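Local atomic coordinates of octaprenyl Pyrophosphate Synthase (Helicobacter pylori, PDB entry 3TC1), a protein that probably catalyses successive head-to-tail condensations of isopentenyl diphosphate with an allylic diphosphate to build the C40 chain of octaprenyl pyrophosphate. Residues L75-D78 against V79-K82; W156-L159 against E160-A164; Y266-I269 against E270-L273. One frame throughout, in Å; residues are numbered along the deposited sequence.

Contact 1. Residues L75-D78 against V79-K82; sequences LHDD and VIDK
Asp77 and Asp81 stand one helical turn apart near the C-terminal end of helix 53-80 and, with Asp78, spell DDVID. This is the first aspartate-rich DDxxD motif of trans-prenyltransferases, which in relatives holds the diphosphate of the allylic substrate through magnesium; the ion modelled here is about 10 Å from the Asp81 side chain and so not a ligand of it. Asp77 OD1 lies 5.0 Å from Asp81 OD2, and Asp78 OD1 is 5.7 Å from that same Asp81 OD2, so no charged oxygens touch. Asp78 is turned aside to a salt bridge with Arg86.

Among the backbone bonds, Ile80 N donates to His76 O almost straight, at 173° and 3.1 Å. Val79 N divides its proton weakly between two carbonyls, Leu75 O at 3.4 Å and His76 O at 3.2 Å. The helix stops in a Schellman motif, and Lys82 takes the positive phi of 52° that the motif calls for.

His76, Val79 and Ile80 also reach the second subunit. Both nitrogens of the buried His76 ring are bound, NE2 to Val102 O of the same chain and ND1 to Asp106 of the second subunit, which fixes the ring's rotation. With Val79 CG1 anti to the backbone N (chi1 175°), the other methyl swings back along the helix, bringing Val79 CG2 to 3.3 Å from Leu75 O.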
ATOM      1  N   LEU B  75      -6.068  -5.012  -5.834  1.00 18.70           N
ATOM      2  CA  LEU B  75      -5.794  -6.015  -4.810  1.00 18.05           C
ATOM      3  C   LEU B  75      -6.342  -5.562  -3.466  1.00 18.41           C
ATOM      4  O   LEU B  75      -6.961  -6.345  -2.751  1.00 18.43           O
ATOM      5  CB  LEU B  75      -4.290  -6.266  -4.688  1.00 18.37           C
ATOM      6  CG  LEU B  75      -3.603  -7.042  -5.817  1.00 19.98           C
ATOM      7  CD1 LEU B  75      -2.097  -7.054  -5.563  1.00 20.90           C
ATOM      8  CD2 LEU B  75      -4.145  -8.469  -5.894  1.00 17.84           C
ATOM      9  N   HIS B  76      -6.118  -4.299  -3.116  1.00 19.28           N
ATOM     10  CA  HIS B  76      -6.618  -3.789  -1.847  1.00 19.46           C
ATOM     11  C   HIS B  76      -8.128  -3.612  -1.880  1.00 21.70           C
ATOM     12  O   HIS B  76      -8.800  -3.839  -0.876  1.00 22.36           O
ATOM     13  CB  HIS B  76      -5.933  -2.465  -1.478  1.00 16.93           C
ATOM     14  CG  HIS B  76      -4.536  -2.639  -0.962  1.00 16.59           C
ATOM     15  ND1 HIS B  76      -3.767  -1.587  -0.513  1.00 17.85           N
ATOM     16  CD2 HIS B  76      -3.767  -3.746  -0.837  1.00 17.16           C
ATOM     17  CE1 HIS B  76      -2.583  -2.038  -0.139  1.00 15.74           C
ATOM     18  NE2 HIS B  76      -2.557  -3.344  -0.326  1.00 17.93           N
ATOM     19  N   ASP B  77      -8.662  -3.214  -3.030  1.00 17.67           N
ATOM     20  CA  ASP B  77     -10.104  -3.030  -3.159  1.00 21.11           C
ATOM     21  C   ASP B  77     -10.832  -4.359  -2.974  1.00 21.04           C
ATOM     22  O   ASP B  77     -11.909  -4.398  -2.389  1.00 20.43           O
ATOM     23  CB  ASP B  77     -10.464  -2.428  -4.521  1.00 52.89           C
ATOM     24  CG  ASP B  77     -10.002  -0.988  -4.667  1.00 61.00           C
ATOM     25  OD1 ASP B  77     -10.213  -0.191  -3.727  1.00 62.43           O
ATOM     26  OD2 ASP B  77      -9.438  -0.648  -5.729  1.00 67.02           O
ATOM     27  N   ASP B  78     -10.249  -5.447  -3.467  1.00 24.88           N
ATOM     28  CA  ASP B  78     -10.882  -6.755  -3.325  1.00 27.42           C
ATOM     29  C   ASP B  78     -10.938  -7.187  -1.864  1.00 27.13           C
ATOM     30  O   ASP B  78     -11.871  -7.867  -1.447  1.00 28.22           O
ATOM     31  CB  ASP B  78     -10.149  -7.814  -4.155  1.00 31.93           C
ATOM     32  CG  ASP B  78     -10.437  -7.685  -5.635  1.00 33.84           C
ATOM     33  OD1 ASP B  78     -11.479  -7.094  -5.981  1.00 32.97           O
ATOM     34  OD2 ASP B  78      -9.633  -8.183  -6.454  1.00 37.13           O
ATOM     35  N   VAL B  79      -9.937  -6.787  -1.089  1.00 24.25           N
ATOM     36  CA  VAL B  79      -9.894  -7.118   0.330  1.00 25.39           C
ATOM     37  C   VAL B  79     -10.995  -6.355   1.062  1.00 27.38           C
ATOM     38  O   VAL B  79     -11.797  -6.937   1.794  1.00 27.45           O
ATOM     39  CB  VAL B  79      -8.535  -6.723   0.953  1.00 30.06           C
ATOM     40  CG1 VAL B  79      -8.556  -6.961   2.458  1.00 30.54           C
ATOM     41  CG2 VAL B  79      -7.420  -7.520   0.300  1.00 30.13           C
ATOM     42  N   ILE B  80     -11.024  -5.045   0.847  1.00 28.51           N
ATOM     43  CA  ILE B  80     -11.998  -4.173   1.488  1.00 30.99           C
ATOM     44  C   ILE B  80     -13.442  -4.490   1.088  1.00 31.70           C
ATOM     45  O   ILE B  80     -14.364  -4.307   1.880  1.00 30.01           O
ATOM     46  CB  ILE B  80     -11.678  -2.698   1.167  1.00 36.25           C
ATOM     47  CG1 ILE B  80     -12.649  -1.772   1.893  1.00 39.12           C
ATOM     48  CG2 ILE B  80     -11.745  -2.473  -0.325  1.00 38.09           C
ATOM     49  CD1 ILE B  80     -12.336  -0.313   1.688  1.00 40.09           C
ATOM     50  N   ASP B  81     -13.634  -4.966  -0.139  1.00 32.78           N
ATOM     51  CA  ASP B  81     -14.971  -5.315  -0.611  1.00 36.65           C
ATOM     52  C   ASP B  81     -15.278  -6.794  -0.374  1.00 37.75           C
ATOM     53  O   ASP B  81     -16.346  -7.284  -0.748  1.00 37.45           O
ATOM     54  CB  ASP B  81     -15.115  -4.995  -2.104  1.00 54.33           C
ATOM     55  CG  ASP B  81     -15.183  -3.502  -2.380  1.00 57.46           C
ATOM     56  OD1 ASP B  81     -16.058  -2.826  -1.798  1.00 60.07           O
ATOM     57  OD2 ASP B  81     -14.367  -3.006  -3.186  1.00 59.63           O
ATOM     58  N   LYS B  82     -14.339  -7.497   0.257  1.00 41.23           N
ATOM     59  CA  LYS B  82     -14.498  -8.921   0.538  1.00 42.43           C
ATOM     60  C   LYS B  82     -14.870  -9.688  -0.728  1.00 42.17           C
ATOM     61  O   LYS B  82     -15.611 -10.674  -0.679  1.00 41.30           O
ATOM     62  CB  LYS B  82     -15.571  -9.139   1.610  1.00 58.51           C
ATOM     63  CG  LYS B  82     -15.252  -8.495   2.954  1.00 60.91           C
ATOM     64  CD  LYS B  82     -16.298  -8.842   4.003  1.00 62.36           C
ATOM     65  CE  LYS B  82     -17.698  -8.472   3.535  1.00 64.83           C
ATOM     66  NZ  LYS B  82     -17.779  -7.048   3.106  1.00 66.03           N
TER

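Contact 2. Residues W156-L159 against E160-A164; sequences WRIL and EDKTA
The Arg157 guanidinium meets Asp161 OD2 at its edge, near its own plane, while the Asp161 carboxylate is turned 72° against it. Helix 152-177 widens into a pi-type turn at residues 160-164, and Asp161 belongs to it. The gap from Arg157 NE to Asp161 OD2, 4.1 Å, is too wide for a salt bridge: Arg157 NE pairs instead with Glu140, and Asp161 with Arg133 and Arg136. Glu160 offers its carboxylate face to the previous turn, with Trp156 O above that face 3.1 Å from Glu160 CD, whereas the Trp156 indole leads away.

Lys162 and Thr163 probably correspond to the Lys-Thr pair of trans-prenyltransferases, which in relatives faces the active site. Lys162 runs beside Ile158, pointing the same way, with Lys162 CD 3.9 Å from Ile158 CG2; a bend at chi3 (62°) then carries NZ to a salt bridge with Glu138. Thr163 OG1 is hydrogen-bonded to Gln197.

Ile158 O still takes the regular bond, from Lys162 N at 2.7 Å. The evidence for the wider turn is Leu159 O, bonded by Ala164 N, five residues on, at 3.0 Å and a nearly straight 169°. Thr163 N also reaches Leu159 O, at 2.9 Å, approaching from above the carbonyl plane of Leu159.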
ATOM      1  N   TRP B 156     -19.567  12.355  -7.255  1.00 14.08           N
ATOM      2  CA  TRP B 156     -18.616  12.937  -8.204  1.00 12.78           C
ATOM      3  C   TRP B 156     -17.207  13.010  -7.623  1.00 12.71           C
ATOM      4  O   TRP B 156     -16.226  12.787  -8.327  1.00 12.29           O
ATOM      5  CB  TRP B 156     -19.081  14.332  -8.623  1.00 14.49           C
ATOM      6  CG  TRP B 156     -20.317  14.316  -9.477  1.00 14.79           C
ATOM      7  CD1 TRP B 156     -21.455  15.053  -9.293  1.00 14.68           C
ATOM      8  CD2 TRP B 156     -20.531  13.534 -10.656  1.00 15.21           C
ATOM      9  NE1 TRP B 156     -22.364  14.777 -10.287  1.00 14.81           N
ATOM     10  CE2 TRP B 156     -21.823  13.848 -11.137  1.00 14.45           C
ATOM     11  CE3 TRP B 156     -19.755  12.598 -11.357  1.00 14.50           C
ATOM     12  CZ2 TRP B 156     -22.358  13.259 -12.287  1.00 16.16           C
ATOM     13  CZ3 TRP B 156     -20.287  12.013 -12.503  1.00 20.44           C
ATOM     14  CH2 TRP B 156     -21.580  12.347 -12.955  1.00 16.30           C
ATOM     15  N   ARG B 157     -17.110  13.321  -6.336  1.00 14.54           N
ATOM     16  CA  ARG B 157     -15.808  13.399  -5.678  1.00 16.28           C
ATOM     17  C   ARG B 157     -15.158  12.022  -5.661  1.00 15.05           C
ATOM     18  O   ARG B 157     -13.956  11.882  -5.906  1.00 13.70           O
ATOM     19  CB  ARG B 157     -15.968  13.924  -4.249  1.00 38.29           C
ATOM     20  CG  ARG B 157     -14.652  14.056  -3.509  1.00 45.37           C
ATOM     21  CD  ARG B 157     -14.816  14.761  -2.178  1.00 51.84           C
ATOM     22  NE  ARG B 157     -13.533  14.914  -1.498  1.00 55.89           N
ATOM     23  CZ  ARG B 157     -13.358  15.601  -0.375  1.00 57.61           C
ATOM     24  NH1 ARG B 157     -14.387  16.205   0.204  1.00 59.04           N
ATOM     25  NH2 ARG B 157     -12.152  15.682   0.171  1.00 59.33           N
ATOM     26  N   ILE B 158     -15.957  10.998  -5.382  1.00 14.33           N
ATOM     27  CA  ILE B 158     -15.444   9.631  -5.353  1.00 16.56           C
ATOM     28  C   ILE B 158     -14.978   9.193  -6.738  1.00 16.67           C
ATOM     29  O   ILE B 158     -13.896   8.623  -6.878  1.00 16.46           O
ATOM     30  CB  ILE B 158     -16.517   8.640  -4.842  1.00 15.71           C
ATOM     31  CG1 ILE B 158     -16.827   8.937  -3.372  1.00 18.41           C
ATOM     32  CG2 ILE B 158     -16.039   7.201  -5.034  1.00 16.57           C
ATOM     33  CD1 ILE B 158     -17.974   8.117  -2.790  1.00 16.63           C
ATOM     34  N   LEU B 159     -15.790   9.459  -7.759  1.00 16.34           N
ATOM     35  CA  LEU B 159     -15.423   9.080  -9.122  1.00 18.01           C
ATOM     36  C   LEU B 159     -14.111   9.728  -9.538  1.00 16.82           C
ATOM     37  O   LEU B 159     -13.253   9.083 -10.146  1.00 16.53           O
ATOM     38  CB  LEU B 159     -16.518   9.478 -10.118  1.00 21.44           C
ATOM     39  CG  LEU B 159     -17.303   8.294 -10.690  1.00 24.45           C
ATOM     40  CD1 LEU B 159     -18.058   7.635  -9.552  1.00 27.83           C
ATOM     41  CD2 LEU B 159     -18.268   8.744 -11.789  1.00 23.94           C
ATOM     42  N   GLU B 160     -13.966  11.008  -9.213  1.00 16.33           N
ATOM     43  CA  GLU B 160     -12.758  11.753  -9.547  1.00 18.83           C
ATOM     44  C   GLU B 160     -11.536  11.203  -8.805  1.00 18.64           C
ATOM     45  O   GLU B 160     -10.467  11.005  -9.400  1.00 17.07           O
ATOM     46  CB  GLU B 160     -12.957  13.231  -9.204  1.00 22.51           C
ATOM     47  CG  GLU B 160     -13.985  13.944 -10.068  1.00 27.23           C
ATOM     48  CD  GLU B 160     -14.542  15.191  -9.398  1.00 31.30           C
ATOM     49  OE1 GLU B 160     -13.877  15.716  -8.481  1.00 34.61           O
ATOM     50  OE2 GLU B 160     -15.637  15.653  -9.786  1.00 31.84           O
ATOM     51  N   ASP B 161     -11.693  10.955  -7.509  1.00 14.67           N
ATOM     52  CA  ASP B 161     -10.592  10.431  -6.706  1.00 15.31           C
ATOM     53  C   ASP B 161     -10.215   8.990  -7.016  1.00 15.99           C
ATOM     54  O   ASP B 161      -9.032   8.672  -7.147  1.00 15.71           O
ATOM     55  CB  ASP B 161     -10.912  10.546  -5.211  1.00 17.07           C
ATOM     56  CG  ASP B 161     -10.743  11.956  -4.685  1.00 19.25           C
ATOM     57  OD1 ASP B 161     -10.095  12.771  -5.372  1.00 21.50           O
ATOM     58  OD2 ASP B 161     -11.240  12.250  -3.577  1.00 19.60           O
ATOM     59  N   LYS B 162     -11.210   8.113  -7.129  1.00 16.31           N
ATOM     60  CA  LYS B 162     -10.937   6.702  -7.395  1.00 18.11           C
ATOM     61  C   LYS B 162     -10.626   6.317  -8.832  1.00 17.88           C
ATOM     62  O   LYS B 162      -9.948   5.317  -9.066  1.00 19.75           O
ATOM     63  CB  LYS B 162     -12.099   5.828  -6.918  1.00 25.09           C
ATOM     64  CG  LYS B 162     -12.195   5.663  -5.418  1.00 31.18           C
ATOM     65  CD  LYS B 162     -13.142   4.525  -5.059  1.00 34.09           C
ATOM     66  CE  LYS B 162     -12.633   3.195  -5.605  1.00 38.73           C
ATOM     67  NZ  LYS B 162     -13.574   2.075  -5.334  1.00 40.58           N
ATOM     68  N   THR B 163     -11.111   7.092  -9.799  1.00 14.09           N
ATOM     69  CA  THR B 163     -10.877   6.743 -11.193  1.00 15.58           C
ATOM     70  C   THR B 163     -10.335   7.812 -12.133  1.00 14.13           C
ATOM     71  O   THR B 163      -9.324   7.599 -12.798  1.00 14.76           O
ATOM     72  CB  THR B 163     -12.176   6.197 -11.850  1.00 19.64           C
ATOM     73  OG1 THR B 163     -12.630   5.043 -11.134  1.00 23.07           O
ATOM     74  CG2 THR B 163     -11.926   5.817 -13.305  1.00 18.34           C
ATOM     75  N   ALA B 164     -11.011   8.950 -12.201  1.00 16.69           N
ATOM     76  CA  ALA B 164     -10.628  10.005 -13.132  1.00 16.79           C
ATOM     77  C   ALA B 164      -9.228  10.593 -13.004  1.00 17.11           C
ATOM     78  O   ALA B 164      -8.485  10.632 -13.983  1.00 15.30           O
ATOM     79  CB  ALA B 164     -11.663  11.119 -13.094  1.00 19.60           C
TER

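Contact 3. Residues Y266-I269 against E270-L273; sequences YGII and EETL
Gly267, with phi 53°, has a double role: it is the C-prime residue of the Schellman motif closing helix 253-265 and the N-cap of helix 268-286, so one glycine makes the joint between two helices. Its carbonyl opens the second helix, Gly267 O accepting from Glu271 N at 3.2 Å.

Thr272 gives two hydrogen bonds to one carbonyl a turn earlier, both to Ile268 O. Thr272 N lies 2.8 Å from Ile268 O, and Thr272 OG1, also 2.8 Å from Ile268 O, comes from the opposite face of the carbonyl plane, lifted 37° out of it. The torsion explains the second bond: OG1 is anti to the carbonyl carbon of its own residue (chi1 -62°) and so folds back along the helix, satisfying a buried hydroxyl within the first turns. The same oxygen passes Ile268 CG2 at 3.7 Å.

Glu271 stretches out alongside Ile268, pointing the same way, and its OE1 comes 3.6 Å from Ile268 CD1. That carboxylate oxygen is held by a salt bridge to Lys235.

Around this joint, Ile269, Thr272 and Leu273 pack against helix 182-205, whereas Ile268, Glu271 and Thr272 meet helix 227-233, which places the start of helix 268-286 against both.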
ATOM      1  N   TYR B 266     -38.357   6.186 -15.862  1.00 16.08           N
ATOM      2  CA  TYR B 266     -37.906   7.565 -15.863  1.00 16.10           C
ATOM      3  C   TYR B 266     -36.761   7.852 -16.829  1.00 17.78           C
ATOM      4  O   TYR B 266     -36.083   8.870 -16.710  1.00 19.16           O
ATOM      5  CB  TYR B 266     -37.545   7.977 -14.430  1.00 17.02           C
ATOM      6  CG  TYR B 266     -38.746   7.998 -13.502  1.00 16.32           C
ATOM      7  CD1 TYR B 266     -39.685   9.029 -13.566  1.00 18.28           C
ATOM      8  CD2 TYR B 266     -38.961   6.976 -12.572  1.00 18.76           C
ATOM      9  CE1 TYR B 266     -40.805   9.041 -12.730  1.00 19.37           C
ATOM     10  CE2 TYR B 266     -40.078   6.980 -11.734  1.00 17.54           C
ATOM     11  CZ  TYR B 266     -40.994   8.016 -11.818  1.00 19.93           C
ATOM     12  OH  TYR B 266     -42.100   8.030 -10.990  1.00 21.93           O
ATOM     13  N   GLY B 267     -36.567   6.962 -17.797  1.00 16.21           N
ATOM     14  CA  GLY B 267     -35.521   7.146 -18.791  1.00 18.05           C
ATOM     15  C   GLY B 267     -34.146   7.401 -18.200  1.00 17.48           C
ATOM     16  O   GLY B 267     -33.382   8.225 -18.706  1.00 16.27           O
ATOM     17  N   ILE B 268     -33.821   6.680 -17.134  1.00 16.84           N
ATOM     18  CA  ILE B 268     -32.540   6.857 -16.460  1.00 14.33           C
ATOM     19  C   ILE B 268     -31.349   6.393 -17.291  1.00 16.94           C
ATOM     20  O   ILE B 268     -30.270   6.980 -17.216  1.00 17.24           O
ATOM     21  CB  ILE B 268     -32.544   6.112 -15.105  1.00 14.35           C
ATOM     22  CG1 ILE B 268     -33.706   6.618 -14.247  1.00 11.82           C
ATOM     23  CG2 ILE B 268     -31.218   6.314 -14.379  1.00 13.13           C
ATOM     24  CD1 ILE B 268     -33.689   8.141 -13.985  1.00 11.96           C
ATOM     25  N   ILE B 269     -31.535   5.346 -18.090  1.00 15.34           N
ATOM     26  CA  ILE B 269     -30.428   4.840 -18.888  1.00 17.01           C
ATOM     27  C   ILE B 269     -29.927   5.904 -19.863  1.00 17.50           C
ATOM     28  O   ILE B 269     -28.724   6.167 -19.943  1.00 15.70           O
ATOM     29  CB  ILE B 269     -30.822   3.568 -19.678  1.00 13.92           C
ATOM     30  CG1 ILE B 269     -31.390   2.509 -18.728  1.00 18.29           C
ATOM     31  CG2 ILE B 269     -29.611   3.032 -20.436  1.00 15.18           C
ATOM     32  CD1 ILE B 269     -30.459   2.085 -17.617  1.00 19.39           C
ATOM     33  N   GLU B 270     -30.843   6.523 -20.599  1.00 14.27           N
ATOM     34  CA  GLU B 270     -30.441   7.553 -21.549  1.00 16.88           C
ATOM     35  C   GLU B 270     -29.903   8.779 -20.816  1.00 16.13           C
ATOM     36  O   GLU B 270     -28.955   9.410 -21.274  1.00 14.67           O
ATOM     37  CB  GLU B 270     -31.613   7.958 -22.454  1.00 40.90           C
ATOM     38  CG  GLU B 270     -31.340   9.193 -23.322  1.00 48.53           C
ATOM     39  CD  GLU B 270     -30.376   8.939 -24.474  1.00 55.62           C
ATOM     40  OE1 GLU B 270     -29.287   8.369 -24.243  1.00 60.13           O
ATOM     41  OE2 GLU B 270     -30.710   9.324 -25.616  1.00 58.93           O
ATOM     42  N   GLU B 271     -30.498   9.113 -19.676  1.00 16.77           N
ATOM     43  CA  GLU B 271     -30.051  10.273 -18.915  1.00 18.72           C
ATOM     44  C   GLU B 271     -28.617  10.069 -18.422  1.00 17.87           C
ATOM     45  O   GLU B 271     -27.804  10.997 -18.447  1.00 17.27           O
ATOM     46  CB  GLU B 271     -30.996  10.541 -17.731  1.00 22.79           C
ATOM     47  CG  GLU B 271     -30.633  11.785 -16.917  1.00 27.48           C
ATOM     48  CD  GLU B 271     -31.644  12.110 -15.823  1.00 28.69           C
ATOM     49  OE1 GLU B 271     -32.312  11.183 -15.320  1.00 26.86           O
ATOM     50  OE2 GLU B 271     -31.756  13.298 -15.451  1.00 33.97           O
ATOM     51  N   THR B 272     -28.308   8.850 -17.990  1.00 17.41           N
ATOM     52  CA  THR B 272     -26.973   8.523 -17.502  1.00 15.21           C
ATOM     53  C   THR B 272     -25.982   8.577 -18.659  1.00 18.34           C
ATOM     54  O   THR B 272     -24.889   9.147 -18.546  1.00 17.96           O
ATOM     55  CB  THR B 272     -26.942   7.103 -16.877  1.00 14.42           C
ATOM     56  OG1 THR B 272     -27.827   7.051 -15.750  1.00 10.16           O
ATOM     57  CG2 THR B 272     -25.531   6.746 -16.411  1.00 12.10           C
ATOM     58  N   LEU B 273     -26.376   7.984 -19.778  1.00 14.80           N
ATOM     59  CA  LEU B 273     -25.532   7.947 -20.962  1.00 17.35           C
ATOM     60  C   LEU B 273     -25.163   9.349 -21.437  1.00 16.53           C
ATOM     61  O   LEU B 273     -24.011   9.607 -21.786  1.00 15.99           O
ATOM     62  CB  LEU B 273     -26.241   7.173 -22.078  1.00 26.76           C
ATOM     63  CG  LEU B 273     -25.503   7.003 -23.406  1.00 30.58           C
ATOM     64  CD1 LEU B 273     -24.127   6.395 -23.165  1.00 31.05           C
ATOM     65  CD2 LEU B 273     -26.331   6.116 -24.331  1.00 32.07           C
TER

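How the contacts relate
The three contacts follow one another along the chain, and none touches another. Contacts 1 and 2 have centres about 17 Å apart and nearest atoms about 4 Å apart. Glu138 of helix 121-144 joins them: it packs on Ile80, comes close to Asp77 as a like charge and bridges to Lys162. Contact 3 is about 21 Å from contact 2 and about 30 Å from contact 1, centre to centre; helix 182-205 touches contacts 2 and 3. The DDxxD motif and probable Lys-Thr pair suggest that contacts 1 and 2 line the active site. The magnesium ion lies about 9 Å from the Thr163, 10 Å from the Asp81 and 12 Å from the Thr272 side chain, too far for coordination.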